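PDB 5M3C: diguanylate cyclase from Pseudomonas aeruginosa, which pairs a GGDEF domain, which holds guanosine-5'-triphosphate and calcium in this model, with an EAL domain carrying a calcium ion of its own. Local coordinates for residues G242-V245 / L246-C250; N269-G272 / A273-G276. One frame throughout, in Å; residues are numbered along the deposited sequence.

Contact 1 (G242-V245 / L246-C250); sequences GDWV and LEHAC
One face of the Trp244 indole carries the imidazole of His248, one turn further along the helix, and Val245 CG2 sits at the indole's edge, in its plane. His248 CD2 lies 3.3 Å above the plane of the Trp244 ring, displaced toward its rim, while Trp244 CE2 is likewise off-centre over the imidazole. The result is an offset stack between the five-membered ring of Trp244 and the His248 ring, with centroids 3.8 Å apart and planes inclined by 26°. The first torsions differ: Trp244 has CG anti to the backbone N (chi1 -173°), whereas His248 has CG beside its N (chi1 -74°), which turns its ring back toward the N-terminal end and over the indole. Trp244 NE1 comes close to His248 NE2, but the angle is poor for a hydrogen bond; this N-H is given instead to Asp189 OD1.

The backbone ties the same two residues together, with His248 N bonded to Trp244 O at 3.1 Å, flanked by Glu247 N to Asp243 O at 3.0 Å. On the next flank, Asp243 OD2 and Glu247 OE2 are 5.1 Å apart; Arg283 of helix 280-291 makes a salt bridge with the aspartate and a long, weak ion pair with the glutamate, which probably eases their repulsion. Trp244 and His248 both pack on Leu193 of strand 192-200, while Val245 and Ala249 pack on Val268 of strand 266-269. Such an i/i+4 aromatic pair lies here on helix 238-259, part of the beta-alpha-beta crossover from strand 206-217 to 266-269 in the TIM-barrel-like EAL fold.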
loop_
_atom_site.group_PDB
_atom_site.type_symbol
_atom_site.label_atom_id
_atom_site.label_comp_id
_atom_site.label_asym_id
_atom_site.label_seq_id
_atom_site.Cartn_x
_atom_site.Cartn_y
_atom_site.Cartn_z
ATOM N N GLY B 242 12.246 -5.330 -21.208
ATOM C CA GLY B 242 13.260 -4.749 -20.335
ATOM C C GLY B 242 14.659 -5.190 -20.709
ATOM O O GLY B 242 15.597 -4.387 -20.712
ATOM N N ASP B 243 14.797 -6.473 -21.032
ATOM C CA ASP B 243 16.080 -7.029 -21.435
ATOM C C ASP B 243 16.554 -6.335 -22.705
ATOM O O ASP B 243 17.706 -5.902 -22.798
ATOM C CB ASP B 243 15.961 -8.533 -21.677
ATOM C CG ASP B 243 17.185 -9.294 -21.212
ATOM O OD1 ASP B 243 17.344 -9.456 -19.982
ATOM O OD2 ASP B 243 17.981 -9.733 -22.070
ATOM N N TRP B 244 15.651 -6.231 -23.677
ATOM C CA TRP B 244 15.932 -5.524 -24.922
ATOM C C TRP B 244 16.372 -4.099 -24.632
ATOM O O TRP B 244 17.374 -3.628 -25.166
ATOM C CB TRP B 244 14.691 -5.496 -25.814
ATOM C CG TRP B 244 14.950 -4.924 -27.175
ATOM C CD1 TRP B 244 15.283 -5.616 -28.299
ATOM C CD2 TRP B 244 14.902 -3.541 -27.555
ATOM N NE1 TRP B 244 15.447 -4.755 -29.356
ATOM C CE2 TRP B 244 15.218 -3.475 -28.926
ATOM C CE3 TRP B 244 14.621 -2.356 -26.870
ATOM C CZ2 TRP B 244 15.262 -2.273 -29.626
ATOM C CZ3 TRP B 244 14.665 -1.163 -27.568
ATOM C CH2 TRP B 244 14.984 -1.130 -28.931
ATOM N N VAL B 245 15.611 -3.414 -23.785
ATOM C CA VAL B 245 15.913 -2.032 -23.438
ATOM C C VAL B 245 17.303 -1.913 -22.815
ATOM O O VAL B 245 18.099 -1.061 -23.219
ATOM C CB VAL B 245 14.864 -1.447 -22.473
ATOM C CG1 VAL B 245 15.324 -0.104 -21.924
ATOM C CG2 VAL B 245 13.526 -1.302 -23.178
ATOM N N LEU B 246 17.596 -2.768 -21.839
ATOM C CA LEU B 246 18.886 -2.718 -21.160
ATOM C C LEU B 246 20.052 -2.915 -22.131
ATOM O O LEU B 246 20.962 -2.083 -22.200
ATOM C CB LEU B 246 18.948 -3.760 -20.043
ATOM C CG LEU B 246 18.253 -3.360 -18.741
ATOM C CD1 LEU B 246 18.183 -4.544 -17.789
ATOM C CD2 LEU B 246 18.966 -2.187 -18.087
ATOM N N GLU B 247 20.019 -4.012 -22.881
ATOM C CA GLU B 247 21.104 -4.343 -23.802
ATOM C C GLU B 247 21.379 -3.203 -24.775
ATOM O O GLU B 247 22.528 -2.794 -24.969
ATOM C CB GLU B 247 20.768 -5.615 -24.582
ATOM C CG GLU B 247 21.895 -6.103 -25.481
ATOM C CD GLU B 247 21.576 -7.420 -26.169
ATOM O OE1 GLU B 247 22.497 -8.019 -26.763
ATOM O OE2 GLU B 247 20.405 -7.855 -26.117
ATOM N N HIS B 248 20.317 -2.690 -25.384
ATOM C CA HIS B 248 20.445 -1.616 -26.360
ATOM C C HIS B 248 20.877 -0.313 -25.699
ATOM O O HIS B 248 21.626 0.469 -26.288
ATOM C CB HIS B 248 19.129 -1.422 -27.109
ATOM C CG HIS B 248 18.853 -2.493 -28.117
ATOM N ND1 HIS B 248 19.066 -2.314 -29.466
ATOM C CD2 HIS B 248 18.396 -3.758 -27.972
ATOM C CE1 HIS B 248 18.745 -3.421 -30.111
ATOM N NE2 HIS B 248 18.336 -4.313 -29.227
ATOM N N ALA B 249 20.406 -0.086 -24.476
ATOM C CA ALA B 249 20.807 1.092 -23.716
ATOM C C ALA B 249 22.301 1.040 -23.445
ATOM O O ALA B 249 22.995 2.050 -23.549
ATOM C CB ALA B 249 20.038 1.173 -22.409
ATOM N N CYS B 250 22.788 -0.148 -23.097
ATOM C CA CYS B 250 24.212 -0.350 -22.862
ATOM C C CYS B 250 24.993 -0.167 -24.158
ATOM O O CYS B 250 25.840 0.722 -24.261
ATOM C CB CYS B 250 24.471 -1.742 -22.282
ATOM S SG CYS B 250 23.825 -1.968 -20.609
#

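Contact 2 (N269-G272 / A273-G276); sequences NLAG and AQLG. With CA (calcium ion), chain H.
Gln274 starts with CG beside its backbone N (chi1 -67°) and then runs extended, which carries its amide back along the chain to Ala271; Leu270, with CG anti to its own N (chi1 -164°), reaches forward to meet it. Gln274 OE1 accepts the Ala271 N-H at 3.2 Å, with the donor well above the amide's carbonyl plane and the bond appreciably bent. Leu270 CD1 lies against the other half of the same amide, 3.2 Å from Gln274 NE2. The second methyl of Leu270, CD2, meets Leu275 CD1 at 3.4 Å, the two side chains crossing at about a right angle.

The main chain closes two tight turns here: Gln274 N reaches Ala271 O in a weak bond, and Leu275 N reaches Gly272 O at 3.1 Å, also from above the carbonyl plane. Both span three residues, as in 3-10 turns. At the other end of the segment, Asn269 OD1 binds the calcium ion at 2.6 Å, with Glu210, Glu301 and Asp331 supplying the remaining protein ligands. This is the strand-end metal site of an EAL barrel, where the loop leaving strand 266-269 folds directly into helix 272-276.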
loop_
_atom_site.group_PDB
_atom_site.type_symbol
_atom_site.label_atom_id
_atom_site.label_comp_id
_atom_site.label_asym_id
_atom_site.label_seq_id
_atom_site.Cartn_x
_atom_site.Cartn_y
_atom_site.Cartn_z
ATOM N N ASN B 269 14.790 3.245 -17.123
ATOM C CA ASN B 269 13.742 2.779 -16.226
ATOM C C ASN B 269 13.773 1.259 -16.124
ATOM O O ASN B 269 13.956 0.561 -17.121
ATOM C CB ASN B 269 12.369 3.240 -16.711
ATOM C CG ASN B 269 12.186 4.742 -16.597
ATOM O OD1 ASN B 269 12.491 5.342 -15.566
ATOM N ND2 ASN B 269 11.675 5.356 -17.658
ATOM N N LEU B 270 13.595 0.757 -14.909
ATOM C CA LEU B 270 13.593 -0.675 -14.661
ATOM C C LEU B 270 12.223 -1.104 -14.155
ATOM O O LEU B 270 11.885 -0.880 -12.996
ATOM C CB LEU B 270 14.667 -1.033 -13.635
ATOM C CG LEU B 270 15.056 -2.507 -13.549
ATOM C CD1 LEU B 270 15.765 -2.946 -14.819
ATOM C CD2 LEU B 270 15.938 -2.744 -12.334
ATOM N N ALA B 271 11.434 -1.713 -15.036
ATOM C CA ALA B 271 10.111 -2.210 -14.675
ATOM C C ALA B 271 10.179 -3.049 -13.406
ATOM O O ALA B 271 11.190 -3.691 -13.129
ATOM C CB ALA B 271 9.527 -3.029 -15.815
ATOM N N GLY B 272 9.097 -3.041 -12.636
ATOM C CA GLY B 272 9.053 -3.765 -11.369
ATOM C C GLY B 272 9.447 -5.225 -11.496
ATOM O O GLY B 272 10.221 -5.740 -10.689
ATOM N N ALA B 273 8.918 -5.890 -12.519
ATOM C CA ALA B 273 9.122 -7.324 -12.693
ATOM C C ALA B 273 10.577 -7.672 -13.001
ATOM O O ALA B 273 11.059 -8.734 -12.603
ATOM C CB ALA B 273 8.208 -7.856 -13.785
ATOM N N GLN B 274 11.275 -6.784 -13.705
ATOM C CA GLN B 274 12.689 -6.998 -14.011
ATOM C C GLN B 274 13.491 -7.196 -12.735
ATOM O O GLN B 274 14.477 -7.931 -12.721
ATOM C CB GLN B 274 13.271 -5.813 -14.778
ATOM C CG GLN B 274 12.720 -5.632 -16.179
ATOM C CD GLN B 274 13.448 -4.542 -16.939
ATOM O OE1 GLN B 274 12.877 -3.496 -17.248
ATOM N NE2 GLN B 274 14.720 -4.779 -17.235
ATOM N N LEU B 275 13.069 -6.530 -11.666
ATOM C CA LEU B 275 13.753 -6.634 -10.386
ATOM C C LEU B 275 13.510 -8.014 -9.787
ATOM O O LEU B 275 14.337 -8.532 -9.037
ATOM C CB LEU B 275 13.260 -5.548 -9.430
ATOM C CG LEU B 275 14.328 -4.952 -8.515
ATOM C CD1 LEU B 275 15.339 -4.154 -9.325
ATOM C CD2 LEU B 275 13.686 -4.072 -7.455
ATOM N N GLY B 276 12.369 -8.603 -10.133
ATOM C CA GLY B 276 12.007 -9.935 -9.670
ATOM C C GLY B 276 12.809 -11.039 -10.334
ATOM O O GLY B 276 12.861 -12.159 -9.826
HETATM CA CA CA H . 12.376 7.938 -15.869
#

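How the contacts relate
Contact 1 lies on the helix leading into strand 266-269, and contact 2 forms where the chain leaves that strand; their centres are about 12 Å apart. They meet at the amide of Gln274: its OE1 is 3.4 Å from Gly242 CA, and its NE2 is 3.5 Å from Leu246 CD1. The same Leu246 CD1 packs 4.1 Å from Leu270 CD1, so one leucine of the helix touches both residues. Contact 2 supplies a ligand of the EAL-domain calcium through Asn269, whereas contact 1 stands further back, the Val245 side chain being about 10 Å from that same ion. The guanosine-5'-triphosphate pocket belongs to the other, GGDEF, domain.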